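PDB 7C7U: biofilm-associated surface protein from Staphylococcus aureus, which takes part in biofilm formation as a calcium-binding, cell-wall-anchored surface protein, probably through a switch that modulates functional amyloid. Local coordinates for residues E82-I87 and I142-T147; D445-G450 and D564-A569; Q250-Y255 and Y367-K372; G267-Q272 and V328-K333. One frame throughout, in Å; residues are numbered along the deposited sequence.

Contact 1 (E82-I87 and I142-T147); sequences EHVTKI and IELDDT
Three strong backbone bonds zip H83–K86 to E143–D145. T85 N gives to E143 O at 2.7 Å, E143 N to K86 O, and D145 N to H83 O. T85 and K86 both face E143, and the register slips by one residue between V84 and K86: a classic beta bulge, in which K86 N and T85 OG1 make weak bonds to E143 O.

A side-chain hydrogen bond lies beyond the strand ends. H83 ND1 donates to D145 OD1 at 2.7 Å, meeting its syn lone pair. The oxygen lies near the ring plane, whereas the carboxylate is turned 80° against the imidazole. D145 reaches the ring because CG sits between its backbone N and carbonyl carbon (chi1 67°).

On their shared face K86 and E143 run side by side, K86 NZ 4.6 Å from E143 OE2; one water accepts from K86 NZ and donates to E143 OE2.

Apolar contacts occupy the other face, where V84 CG2 touches L144 CD2 at 3.6 Å and I142 CG2 at 3.8 Å.

That face packs on W114 of strand 113-117, F55 of strand 52-61 and I151 of helix 148-152, while strands 52-61 and 98-104 pair with the outer edges of the two strands.

Contact 2 (D445-G450 and D564-A569); sequences DTVVSG and DDTSAA
Two beta domains meet here: the start of strand 447-451, in a seven-stranded mixed sheet, lies against the loop that leads into strand 567-571, an edge strand of a small antiparallel sheet. The segments form no beta bridge; the closest CA atoms, those of V447 and D565, are 5.8 Å apart, so the join is made by side chains, by water and by the backbone carbonyls V447 O and D564 O.

T566 is the central side chain. Its OG1 stands between backbone N and carbonyl carbon (chi1 51°), which directs the hydroxyl at strand 447-451, where it donates to V447 O at 2.7 Å. The hydroxyl comes from above the carbonyl plane, at a C=O...O angle of 108°, well away from the lone-pair directions. S449 OG lies 2.6 Å from the same T566 OG1, so a backbone carbonyl and a second hydroxyl crowd round one threonine oxygen. The methyl CG2 lies beside the same carbonyl, 3.2 Å from V447 O, and 3.3 Å from D445 OD1. That carboxylate is bonded by T541 OG1 and by the backbone N of T442 and of S542.

The V447 methyls pack against oxygens, CG1 by D565 OD1 and CG2 by D564 O. D565 OD1 also accepts from T566 N, which ties the acidic side chain to the backbone just ahead of strand 567-571.

Water fills in at two points. One molecule lies between S449 OG and D565 OD1; the other accepts from T446 OG1 and donates to both D564 OD2 and D564 O, the last at 2.5 Å.

Contact 3 (Q250-Y255 and Y367-K372); sequences QWAYNY and YLTDSK
N254 sets its CB over one face of the Y367 ring, and its amide lies beyond the rim in a plane 8° from that of the ring. The CB of N254 sits 3.5 Å from the ring centroid and 19° off the ring normal, a CH-pi contact. Y367 comes under the asparagine because its CG takes the position between backbone N and carbonyl carbon (chi1 56°).

From the same amide, ND2 gives two hydrogen bonds. One runs to Y367 O at 3.2 Å, in the amide plane but from above the carbonyl plane; the other goes to T369 OG1 at 3.1 Å. Because N254 N also donates to Y367 O, that carbonyl is gripped twice by one residue. The amide oxygen OD1 takes a bond from T303 and another from a water, so both ends of the amide are held.

These side chains occupy one face of an antiparallel pair, strands 252-257 and 359-369, in the middle of a four-stranded sheet. A252 and T369 exchange backbone bonds, as do N254 and Y367.

On the opposite face L368 lies across both aromatic neighbours at about a right angle. L368 CD2 is 4.1 Å from Y253 CD1, at the ring edge, and L368 CD1 is 4.2 Å from W251 CE3. Outside the pair, the Y253 hydroxyl bonds Q233 and the W251 indole NE1 donates to E205.

Contact 4 (G267-Q272 and V328-K333); sequences GVELHQ and VLKLNK
E269 rises from the sheet on the same side as K330, and their ends meet. CB lies 4.3 Å from V328 CB, its partner in the hydrogen-bonded pair. CG is anti to the carbonyl carbon (chi1 -50°), and from there the chain is extended, carrying the acid out to the end of K330 and the H271 ring. At CD, 3.8 Å from K330 CE, the group branches. OE1 accepts from H271 NE2 at 3.0 Å; the bond is nearly straight (N-H...O 172°), close to the imidazole plane, and reaches the oxygen on its anti side. OE2 faces K330 NZ at 3.4 Å, a salt bridge whose hydrogen bond is weak, and is engaged more firmly by K290 of strand 290-294. Two lysines and a histidine thus surround one buried carboxylate, which would be expected to favour its charged form.

The bond to E269 OE1 restrains the rotation of the H271 ring, and V328 CG2 packs against one face of it. That methyl stands 3.6 Å from the ring centroid and 10° off the normal, a CH-pi contact almost over the centre.

On the reverse face V268 CG1 and L329 CD2 touch at 4.0 Å, side by side. Backbone bonds E269 N to V328 O, V328 N to E269 O and K330 N to G267 O set the register. The arrangement is that of adjacent antiparallel strands inside a five-stranded sheet, with E269, K330 and H271 sharing one face with V328, and V268 and L329 on the other.

Overall arrangement
Contacts 3 and 4 belong together: their centres are 20 Å apart, and Y253 CD2 of contact 3 touches L270 CD1 of contact 4 at 4.3 Å, joining the four-stranded and five-stranded sheets through their apolar faces. In sequence, both strands of contact 4 fall between the two strands of contact 3. Contact 1 lies in the preceding domain, its nearest atoms about 22 Å from contact 3 and about 27 Å from contact 4; the side chain of E82 is about 12 Å from a bound calcium. Contact 2 is remote, with centres 66 Å from contact 1 and 74 Å from contact 3, beyond the calcium sites whose ligands include D389, D414 and E509.

Contact 1 (E82-I87 and I142-T147)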
loop_
_atom_site.group_PDB
_atom_site.type_symbol
_atom_site.label_atom_id
_atom_site.label_comp_id
_atom_site.label_asym_id
_atom_site.label_seq_id
_atom_site.Cartn_x
_atom_site.Cartn_y
_atom_site.Cartn_z
ATOM N N GLU A 82 -5.200 -22.440 5.253
ATOM C CA GLU A 82 -6.341 -22.880 6.044
ATOM C C GLU A 82 -6.080 -24.214 6.726
ATOM O O GLU A 82 -6.700 -24.512 7.750
ATOM C CB GLU A 82 -7.575 -22.955 5.132
ATOM C CG GLU A 82 -8.846 -23.507 5.772
ATOM C CD GLU A 82 -9.363 -22.656 6.930
ATOM O OE1 GLU A 82 -8.902 -21.504 7.102
ATOM O OE2 GLU A 82 -10.250 -23.145 7.666
ATOM N N HIS A 83 -5.143 -25.002 6.209
ATOM C CA HIS A 83 -4.937 -26.363 6.683
ATOM C C HIS A 83 -3.581 -26.582 7.337
ATOM O O HIS A 83 -3.248 -27.726 7.671
ATOM C CB HIS A 83 -5.115 -27.339 5.527
ATOM C CG HIS A 83 -6.512 -27.387 5.003
ATOM N ND1 HIS A 83 -7.489 -28.163 5.584
ATOM C CD2 HIS A 83 -7.096 -26.765 3.952
ATOM C CE1 HIS A 83 -8.623 -28.004 4.924
ATOM N NE2 HIS A 83 -8.410 -27.164 3.927
ATOM N N VAL A 84 -2.805 -25.530 7.549
ATOM C CA VAL A 84 -1.443 -25.683 8.046
ATOM C C VAL A 84 -1.475 -25.947 9.544
ATOM O O VAL A 84 -2.097 -25.199 10.310
ATOM C CB VAL A 84 -0.609 -24.439 7.725
ATOM C CG1 VAL A 84 0.754 -24.495 8.447
ATOM C CG2 VAL A 84 -0.463 -24.280 6.207
ATOM N N THR A 85 -0.795 -27.009 9.965
ATOM C CA THR A 85 -0.658 -27.316 11.377
ATOM C C THR A 85 0.704 -26.936 11.932
ATOM O O THR A 85 0.812 -26.595 13.115
ATOM C CB THR A 85 -0.906 -28.813 11.610
ATOM O OG1 THR A 85 0.188 -29.561 11.077
ATOM C CG2 THR A 85 -2.187 -29.258 10.922
ATOM N N LYS A 86 1.741 -26.952 11.100
ATOM C CA LYS A 86 3.090 -26.661 11.545
ATOM C C LYS A 86 3.939 -26.326 10.330
ATOM O O LYS A 86 3.804 -26.962 9.280
ATOM C CB LYS A 86 3.688 -27.869 12.287
ATOM C CG LYS A 86 4.979 -27.582 13.035
ATOM C CD LYS A 86 5.360 -28.767 13.905
ATOM C CE LYS A 86 6.715 -28.549 14.547
ATOM N NZ LYS A 86 7.264 -29.793 15.160
ATOM N N ILE A 87 4.836 -25.357 10.495
ATOM C CA ILE A 87 5.882 -25.057 9.524
ATOM C C ILE A 87 7.205 -25.039 10.271
ATOM O O ILE A 87 7.303 -24.442 11.351
ATOM C CB ILE A 87 5.667 -23.711 8.807
ATOM C CG1 ILE A 87 4.287 -23.640 8.135
ATOM C CG2 ILE A 87 6.755 -23.487 7.751
ATOM C CD1 ILE A 87 4.061 -22.340 7.401
ATOM N N ILE A 142 6.045 -27.859 5.398
ATOM C CA ILE A 142 4.726 -27.291 5.678
ATOM C C ILE A 142 3.818 -28.477 5.955
ATOM O O ILE A 142 3.521 -29.257 5.050
ATOM C CB ILE A 142 4.193 -26.453 4.511
ATOM C CG1 ILE A 142 5.157 -25.334 4.155
ATOM C CG2 ILE A 142 2.777 -25.828 4.844
ATOM C CD1 ILE A 142 4.894 -24.797 2.754
ATOM N N GLU A 143 3.425 -28.649 7.211
ATOM C CA GLU A 143 2.614 -29.786 7.625
ATOM C C GLU A 143 1.151 -29.361 7.648
ATOM O O GLU A 143 0.827 -28.277 8.146
ATOM C CB GLU A 143 3.064 -30.301 8.995
ATOM C CG GLU A 143 4.533 -30.754 9.013
ATOM C CD GLU A 143 4.962 -31.329 10.348
ATOM O OE1 GLU A 143 4.215 -32.163 10.905
ATOM O OE2 GLU A 143 6.049 -30.945 10.833
ATOM N N LEU A 144 0.287 -30.203 7.088
ATOM C CA LEU A 144 -1.120 -29.906 6.850
ATOM C C LEU A 144 -2.022 -30.933 7.525
ATOM O O LEU A 144 -1.663 -32.110 7.657
ATOM C CB LEU A 144 -1.435 -29.891 5.343
ATOM C CG LEU A 144 -0.524 -29.068 4.432
ATOM C CD1 LEU A 144 -0.742 -29.422 2.955
ATOM C CD2 LEU A 144 -0.747 -27.574 4.689
ATOM N N ASP A 145 -3.232 -30.493 7.887
ATOM C CA ASP A 145 -4.198 -31.347 8.576
ATOM C C ASP A 145 -4.942 -32.303 7.648
ATOM O O ASP A 145 -5.855 -33.000 8.101
ATOM C CB ASP A 145 -5.203 -30.482 9.357
ATOM C CG ASP A 145 -6.113 -29.649 8.459
ATOM O OD1 ASP A 145 -6.209 -29.915 7.242
ATOM O OD2 ASP A 145 -6.753 -28.716 8.994
ATOM N N ASP A 146 -4.597 -32.326 6.368
ATOM C CA ASP A 146 -5.160 -33.256 5.400
ATOM C C ASP A 146 -4.134 -33.388 4.285
ATOM O O ASP A 146 -3.110 -32.697 4.282
ATOM C CB ASP A 146 -6.510 -32.761 4.878
ATOM C CG ASP A 146 -7.380 -33.882 4.305
ATOM O OD1 ASP A 146 -6.907 -35.033 4.172
ATOM O OD2 ASP A 146 -8.552 -33.596 3.980
ATOM N N THR A 147 -4.400 -34.274 3.330
ATOM C CA THR A 147 -3.462 -34.370 2.222
ATOM C C THR A 147 -3.566 -33.153 1.297
ATOM O O THR A 147 -4.574 -32.428 1.275
ATOM C CB THR A 147 -3.685 -35.642 1.422
ATOM O OG1 THR A 147 -2.531 -35.869 0.610
ATOM C CG2 THR A 147 -4.856 -35.485 0.526
HETATM O O HOH W 1 7.243 -31.515 13.306
#

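Contact 2 (D445-G450 and D564-A569)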
loop_
_atom_site.group_PDB
_atom_site.type_symbol
_atom_site.label_atom_id
_atom_site.label_comp_id
_atom_site.label_asym_id
_atom_site.label_seq_id
_atom_site.Cartn_x
_atom_site.Cartn_y
_atom_site.Cartn_z
ATOM N N ASP A 445 -16.633 43.125 11.549
ATOM C CA ASP A 445 -15.560 42.199 11.906
ATOM C C ASP A 445 -14.406 42.275 10.918
ATOM O O ASP A 445 -14.580 42.626 9.745
ATOM C CB ASP A 445 -16.088 40.764 11.978
ATOM C CG ASP A 445 -16.879 40.515 13.243
ATOM O OD1 ASP A 445 -16.294 40.703 14.334
ATOM O OD2 ASP A 445 -18.085 40.178 13.155
ATOM N N THR A 446 -13.207 41.960 11.416
ATOM C CA THR A 446 -12.002 42.035 10.606
ATOM C C THR A 446 -11.288 40.694 10.482
ATOM O O THR A 446 -10.187 40.652 9.925
ATOM C CB THR A 446 -11.045 43.090 11.175
ATOM O OG1 THR A 446 -10.736 42.766 12.532
ATOM C CG2 THR A 446 -11.687 44.501 11.114
ATOM N N VAL A 447 -11.875 39.603 10.987
ATOM C CA VAL A 447 -11.262 38.279 10.903
ATOM C C VAL A 447 -12.356 37.252 10.618
ATOM O O VAL A 447 -13.425 37.281 11.236
ATOM C CB VAL A 447 -10.482 37.888 12.182
ATOM C CG1 VAL A 447 -9.732 36.525 11.987
ATOM C CG2 VAL A 447 -9.496 38.976 12.592
ATOM N N VAL A 448 -12.085 36.344 9.681
ATOM C CA VAL A 448 -12.895 35.147 9.465
ATOM C C VAL A 448 -12.186 34.004 10.179
ATOM O O VAL A 448 -11.078 33.621 9.789
ATOM C CB VAL A 448 -13.064 34.827 7.975
ATOM C CG1 VAL A 448 -13.861 33.492 7.785
ATOM C CG2 VAL A 448 -13.715 35.969 7.230
ATOM N N SER A 449 -12.804 33.473 11.234
ATOM C CA SER A 449 -12.230 32.391 12.024
ATOM C C SER A 449 -12.966 31.086 11.757
ATOM O O SER A 449 -14.194 31.071 11.614
ATOM C CB SER A 449 -12.291 32.715 13.520
ATOM O OG SER A 449 -11.645 33.942 13.788
ATOM N N GLY A 450 -12.210 29.994 11.718
ATOM C CA GLY A 450 -12.801 28.681 11.544
ATOM C C GLY A 450 -11.738 27.600 11.586
ATOM O O GLY A 450 -10.641 27.806 12.109
ATOM N N ASP A 564 -10.500 42.719 18.355
ATOM C CA ASP A 564 -9.964 42.710 17.001
ATOM C C ASP A 564 -9.774 41.277 16.509
ATOM O O ASP A 564 -8.855 40.992 15.739
ATOM C CB ASP A 564 -8.642 43.478 16.954
ATOM C CG ASP A 564 -8.558 44.446 15.779
ATOM O OD1 ASP A 564 -9.298 45.458 15.793
ATOM O OD2 ASP A 564 -7.741 44.215 14.859
ATOM N N ASP A 565 -10.648 40.372 16.947
ATOM C CA ASP A 565 -10.571 38.964 16.575
ATOM C C ASP A 565 -11.982 38.395 16.537
ATOM O O ASP A 565 -12.946 39.045 16.953
ATOM C CB ASP A 565 -9.695 38.166 17.544
ATOM C CG ASP A 565 -8.960 37.019 16.858
ATOM O OD1 ASP A 565 -9.437 36.527 15.804
ATOM O OD2 ASP A 565 -7.892 36.622 17.368
ATOM N N THR A 566 -12.102 37.167 16.026
ATOM C CA THR A 566 -13.397 36.501 15.971
ATOM C C THR A 566 -13.297 35.061 16.461
ATOM O O THR A 566 -14.102 34.212 16.079
ATOM C CB THR A 566 -13.995 36.560 14.564
ATOM O OG1 THR A 566 -13.033 36.103 13.614
ATOM C CG2 THR A 566 -14.386 38.012 14.210
ATOM N N SER A 567 -12.312 34.778 17.310
ATOM C CA SER A 567 -12.187 33.478 17.954
ATOM C C SER A 567 -11.614 33.685 19.348
ATOM O O SER A 567 -10.868 34.640 19.596
ATOM C CB SER A 567 -11.320 32.514 17.125
ATOM O OG SER A 567 -9.981 32.536 17.577
ATOM N N ALA A 568 -12.021 32.816 20.269
ATOM C CA ALA A 568 -11.574 32.884 21.651
ATOM C C ALA A 568 -11.525 31.475 22.225
ATOM O O ALA A 568 -11.961 30.509 21.594
ATOM C CB ALA A 568 -12.485 33.785 22.490
ATOM N N ALA A 569 -11.029 31.375 23.456
ATOM C CA ALA A 569 -10.782 30.093 24.098
ATOM C C ALA A 569 -11.578 29.975 25.389
ATOM O O ALA A 569 -11.737 30.950 26.131
ATOM C CB ALA A 569 -9.294 29.908 24.397
HETATM O O HOH W 2 -8.038 41.999 13.544
HETATM O O HOH W 3 -9.164 34.002 14.733
#

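Contact 3 (Q250-Y255 and Y367-K372)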
loop_
_atom_site.group_PDB
_atom_site.type_symbol
_atom_site.label_atom_id
_atom_site.label_comp_id
_atom_site.label_asym_id
_atom_site.label_seq_id
_atom_site.Cartn_x
_atom_site.Cartn_y
_atom_site.Cartn_z
ATOM N N GLN A 250 23.800 -20.760 -28.302
ATOM C CA GLN A 250 23.326 -19.716 -27.394
ATOM C C GLN A 250 22.027 -20.119 -26.705
ATOM O O GLN A 250 21.147 -20.753 -27.295
ATOM C CB GLN A 250 23.115 -18.402 -28.139
ATOM C CG GLN A 250 24.388 -17.700 -28.573
ATOM C CD GLN A 250 25.252 -17.213 -27.424
ATOM O OE1 GLN A 250 24.769 -16.617 -26.464
ATOM N NE2 GLN A 250 26.557 -17.453 -27.529
ATOM N N TRP A 251 21.919 -19.749 -25.438
ATOM C CA TRP A 251 20.711 -19.959 -24.674
ATOM C C TRP A 251 19.649 -18.910 -25.028
ATOM O O TRP A 251 19.931 -17.879 -25.641
ATOM C CB TRP A 251 21.015 -19.888 -23.182
ATOM C CG TRP A 251 21.841 -21.008 -22.642
ATOM C CD1 TRP A 251 22.317 -22.116 -23.321
ATOM C CD2 TRP A 251 22.296 -21.143 -21.293
ATOM N NE1 TRP A 251 23.057 -22.911 -22.463
ATOM C CE2 TRP A 251 23.065 -22.337 -21.221
ATOM C CE3 TRP A 251 22.155 -20.360 -20.147
ATOM C CZ2 TRP A 251 23.641 -22.776 -20.041
ATOM C CZ3 TRP A 251 22.751 -20.789 -18.979
ATOM C CH2 TRP A 251 23.484 -21.986 -18.934
ATOM N N ALA A 252 18.419 -19.151 -24.572
ATOM C CA ALA A 252 17.368 -18.144 -24.684
ATOM C C ALA A 252 16.776 -17.849 -23.315
ATOM O O ALA A 252 16.679 -18.737 -22.467
ATOM C CB ALA A 252 16.256 -18.606 -25.635
ATOM N N TYR A 253 16.355 -16.589 -23.112
ATOM C CA TYR A 253 15.574 -16.218 -21.946
ATOM C C TYR A 253 14.095 -16.195 -22.325
ATOM O O TYR A 253 13.718 -15.601 -23.343
ATOM C CB TYR A 253 15.996 -14.853 -21.397
ATOM C CG TYR A 253 15.273 -14.507 -20.121
ATOM C CD1 TYR A 253 15.444 -15.285 -18.982
ATOM C CD2 TYR A 253 14.406 -13.400 -20.051
ATOM C CE1 TYR A 253 14.776 -15.000 -17.821
ATOM C CE2 TYR A 253 13.738 -13.117 -18.899
ATOM C CZ TYR A 253 13.931 -13.896 -17.785
ATOM O OH TYR A 253 13.266 -13.584 -16.633
ATOM N N ASN A 254 13.267 -16.813 -21.488
ATOM C CA ASN A 254 11.847 -17.025 -21.746
ATOM C C ASN A 254 11.047 -16.419 -20.603
ATOM O O ASN A 254 11.455 -16.505 -19.443
ATOM C CB ASN A 254 11.539 -18.533 -21.865
ATOM C CG ASN A 254 12.438 -19.232 -22.863
ATOM O OD1 ASN A 254 12.062 -19.439 -24.016
ATOM N ND2 ASN A 254 13.657 -19.575 -22.431
ATOM N N TYR A 255 9.904 -15.812 -20.915
ATOM C CA TYR A 255 9.165 -15.073 -19.899
ATOM C C TYR A 255 7.668 -15.225 -20.155
ATOM O O TYR A 255 7.225 -15.382 -21.295
ATOM C CB TYR A 255 9.611 -13.576 -19.864
ATOM C CG TYR A 255 9.749 -12.989 -21.247
ATOM C CD1 TYR A 255 8.663 -12.368 -21.864
ATOM C CD2 TYR A 255 10.932 -13.117 -21.963
ATOM C CE1 TYR A 255 8.771 -11.863 -23.151
ATOM C CE2 TYR A 255 11.055 -12.629 -23.251
ATOM C CZ TYR A 255 9.968 -12.008 -23.847
ATOM O OH TYR A 255 10.082 -11.523 -25.134
ATOM N N TYR A 367 12.645 -18.218 -17.258
ATOM C CA TYR A 367 13.545 -19.378 -17.261
ATOM C C TYR A 367 14.464 -19.287 -18.467
ATOM O O TYR A 367 14.158 -18.620 -19.459
ATOM C CB TYR A 367 12.774 -20.721 -17.263
ATOM C CG TYR A 367 11.790 -20.893 -18.407
ATOM C CD1 TYR A 367 10.497 -20.337 -18.342
ATOM C CD2 TYR A 367 12.134 -21.608 -19.543
ATOM C CE1 TYR A 367 9.604 -20.501 -19.387
ATOM C CE2 TYR A 367 11.248 -21.769 -20.594
ATOM C CZ TYR A 367 9.980 -21.219 -20.502
ATOM O OH TYR A 367 9.107 -21.370 -21.553
ATOM N N LEU A 368 15.611 -19.964 -18.361
ATOM C CA LEU A 368 16.573 -20.094 -19.442
ATOM C C LEU A 368 16.425 -21.471 -20.081
ATOM O O LEU A 368 16.163 -22.466 -19.400
ATOM C CB LEU A 368 18.019 -19.920 -18.927
ATOM C CG LEU A 368 18.364 -18.489 -18.481
ATOM C CD1 LEU A 368 19.557 -18.448 -17.528
ATOM C CD2 LEU A 368 18.636 -17.670 -19.738
ATOM N N THR A 369 16.637 -21.527 -21.392
ATOM C CA THR A 369 16.610 -22.787 -22.126
ATOM C C THR A 369 17.863 -22.895 -22.973
ATOM O O THR A 369 18.440 -21.887 -23.382
ATOM C CB THR A 369 15.396 -22.917 -23.069
ATOM O OG1 THR A 369 15.300 -21.732 -23.877
ATOM C CG2 THR A 369 14.097 -23.160 -22.285
ATOM N N ASP A 370 18.288 -24.130 -23.247
ATOM C CA ASP A 370 19.417 -24.276 -24.152
ATOM C C ASP A 370 18.928 -24.124 -25.592
ATOM O O ASP A 370 17.736 -23.903 -25.850
ATOM C CB ASP A 370 20.153 -25.605 -23.906
ATOM C CG ASP A 370 19.333 -26.847 -24.258
ATOM O OD1 ASP A 370 18.321 -26.752 -24.972
ATOM O OD2 ASP A 370 19.743 -27.961 -23.822
ATOM N N SER A 371 19.849 -24.288 -26.552
ATOM C CA SER A 371 19.495 -24.105 -27.960
ATOM C C SER A 371 18.527 -25.163 -28.481
ATOM O O SER A 371 18.038 -25.023 -29.604
ATOM C CB SER A 371 20.756 -24.078 -28.832
ATOM O OG SER A 371 21.530 -25.260 -28.694
ATOM N N LYS A 372 18.218 -26.199 -27.704
ATOM C CA LYS A 372 17.203 -27.174 -28.087
ATOM C C LYS A 372 15.895 -27.000 -27.315
ATOM O O LYS A 372 14.996 -27.839 -27.433
ATOM C CB LYS A 372 17.747 -28.594 -27.900
ATOM C CG LYS A 372 19.099 -28.842 -28.584
ATOM C CD LYS A 372 19.458 -30.329 -28.578
ATOM C CE LYS A 372 20.665 -30.638 -29.483
ATOM N NZ LYS A 372 21.873 -29.852 -29.075
HETATM O O HOH W 4 12.638 -21.309 -25.935
#

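Contact 4 (G267-Q272 and V328-K333)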
loop_
_atom_site.group_PDB
_atom_site.type_symbol
_atom_site.label_atom_id
_atom_site.label_comp_id
_atom_site.label_asym_id
_atom_site.label_seq_id
_atom_site.Cartn_x
_atom_site.Cartn_y
_atom_site.Cartn_z
ATOM N N GLY A 267 4.362 -1.347 -23.358
ATOM C CA GLY A 267 5.564 -1.967 -23.882
ATOM C C GLY A 267 6.223 -2.847 -22.846
ATOM O O GLY A 267 6.015 -2.683 -21.638
ATOM N N VAL A 268 7.034 -3.785 -23.338
ATOM C CA VAL A 268 7.769 -4.743 -22.515
ATOM C C VAL A 268 9.245 -4.647 -22.867
ATOM O O VAL A 268 9.608 -4.681 -24.046
ATOM C CB VAL A 268 7.263 -6.181 -22.722
ATOM C CG1 VAL A 268 7.976 -7.149 -21.766
ATOM C CG2 VAL A 268 5.770 -6.247 -22.541
ATOM N N GLU A 269 10.095 -4.530 -21.849
ATOM C CA GLU A 269 11.520 -4.296 -22.048
ATOM C C GLU A 269 12.339 -5.202 -21.144
ATOM O O GLU A 269 11.927 -5.527 -20.029
ATOM C CB GLU A 269 11.901 -2.845 -21.734
ATOM C CG GLU A 269 11.020 -1.804 -22.417
ATOM C CD GLU A 269 11.450 -0.378 -22.083
ATOM O OE1 GLU A 269 12.103 -0.177 -21.033
ATOM O OE2 GLU A 269 11.131 0.536 -22.869
ATOM N N LEU A 270 13.541 -5.537 -21.607
ATOM C CA LEU A 270 14.519 -6.263 -20.811
ATOM C C LEU A 270 15.576 -5.299 -20.301
ATOM O O LEU A 270 16.155 -4.526 -21.077
ATOM C CB LEU A 270 15.175 -7.373 -21.638
ATOM C CG LEU A 270 16.128 -8.297 -20.889
ATOM C CD1 LEU A 270 15.328 -9.202 -19.969
ATOM C CD2 LEU A 270 16.939 -9.136 -21.886
ATOM N N HIS A 271 15.845 -5.358 -19.005
ATOM C CA HIS A 271 16.867 -4.523 -18.399
ATOM C C HIS A 271 17.962 -5.392 -17.788
ATOM O O HIS A 271 17.719 -6.523 -17.347
ATOM C CB HIS A 271 16.266 -3.605 -17.328
ATOM C CG HIS A 271 15.472 -2.473 -17.892
ATOM N ND1 HIS A 271 15.472 -1.212 -17.329
ATOM C CD2 HIS A 271 14.684 -2.397 -18.988
ATOM C CE1 HIS A 271 14.704 -0.415 -18.047
ATOM N NE2 HIS A 271 14.206 -1.108 -19.053
ATOM N N GLN A 272 19.174 -4.853 -17.760
ATOM C CA GLN A 272 20.234 -5.531 -17.040
ATOM C C GLN A 272 20.140 -5.170 -15.568
ATOM O O GLN A 272 19.760 -4.056 -15.204
ATOM C CB GLN A 272 21.608 -5.177 -17.607
ATOM C CG GLN A 272 22.032 -6.145 -18.700
ATOM C CD GLN A 272 23.530 -6.139 -18.954
ATOM O OE1 GLN A 272 24.266 -5.361 -18.349
ATOM N NE2 GLN A 272 23.989 -7.023 -19.844
ATOM N N VAL A 328 10.537 -5.252 -17.624
ATOM C CA VAL A 328 9.806 -4.017 -17.314
ATOM C C VAL A 328 8.535 -3.962 -18.147
ATOM O O VAL A 328 8.589 -4.044 -19.380
ATOM C CB VAL A 328 10.671 -2.773 -17.567
ATOM C CG1 VAL A 328 9.855 -1.470 -17.219
ATOM C CG2 VAL A 328 11.954 -2.841 -16.746
ATOM N N LEU A 329 7.393 -3.797 -17.481
ATOM C CA LEU A 329 6.113 -3.613 -18.155
ATOM C C LEU A 329 5.734 -2.146 -17.977
ATOM O O LEU A 329 5.469 -1.713 -16.854
ATOM C CB LEU A 329 5.033 -4.512 -17.565
ATOM C CG LEU A 329 5.361 -5.944 -17.170
ATOM C CD1 LEU A 329 4.105 -6.513 -16.537
ATOM C CD2 LEU A 329 5.821 -6.760 -18.386
ATOM N N LYS A 330 5.721 -1.396 -19.075
ATOM C CA LYS A 330 5.333 0.006 -19.048
ATOM C C LYS A 330 3.814 0.105 -19.156
ATOM O O LYS A 330 3.225 -0.354 -20.142
ATOM C CB LYS A 330 6.017 0.761 -20.188
ATOM C CG LYS A 330 7.481 1.047 -19.936
ATOM C CD LYS A 330 8.034 2.115 -20.884
ATOM C CE LYS A 330 9.458 2.502 -20.495
ATOM N NZ LYS A 330 10.105 3.467 -21.431
ATOM N N LEU A 331 3.176 0.684 -18.144
ATOM C CA LEU A 331 1.723 0.829 -18.173
ATOM C C LEU A 331 1.303 1.888 -19.187
ATOM O O LEU A 331 2.038 2.837 -19.472
ATOM C CB LEU A 331 1.187 1.202 -16.792
ATOM C CG LEU A 331 1.416 0.134 -15.732
ATOM C CD1 LEU A 331 0.973 0.620 -14.370
ATOM C CD2 LEU A 331 0.719 -1.180 -16.117
ATOM N N ASN A 332 0.097 1.719 -19.726
ATOM C CA ASN A 332 -0.468 2.686 -20.659
ATOM C C ASN A 332 -1.529 3.573 -20.012
ATOM O O ASN A 332 -2.121 4.405 -20.703
ATOM C CB ASN A 332 -1.051 1.970 -21.895
ATOM C CG ASN A 332 -2.158 0.984 -21.558
ATOM O OD1 ASN A 332 -2.793 1.069 -20.512
ATOM N ND2 ASN A 332 -2.390 0.026 -22.457
ATOM N N LYS A 333 -1.753 3.429 -18.706
ATOM C CA LYS A 333 -2.701 4.213 -17.925
ATOM C C LYS A 333 -2.409 3.916 -16.461
ATOM O O LYS A 333 -1.620 3.023 -16.142
ATOM C CB LYS A 333 -4.152 3.881 -18.273
ATOM C CG LYS A 333 -4.599 2.470 -17.852
ATOM C CD LYS A 333 -5.947 2.105 -18.473
ATOM C CE LYS A 333 -5.863 2.037 -19.999
ATOM N NZ LYS A 333 -5.877 0.613 -20.498
#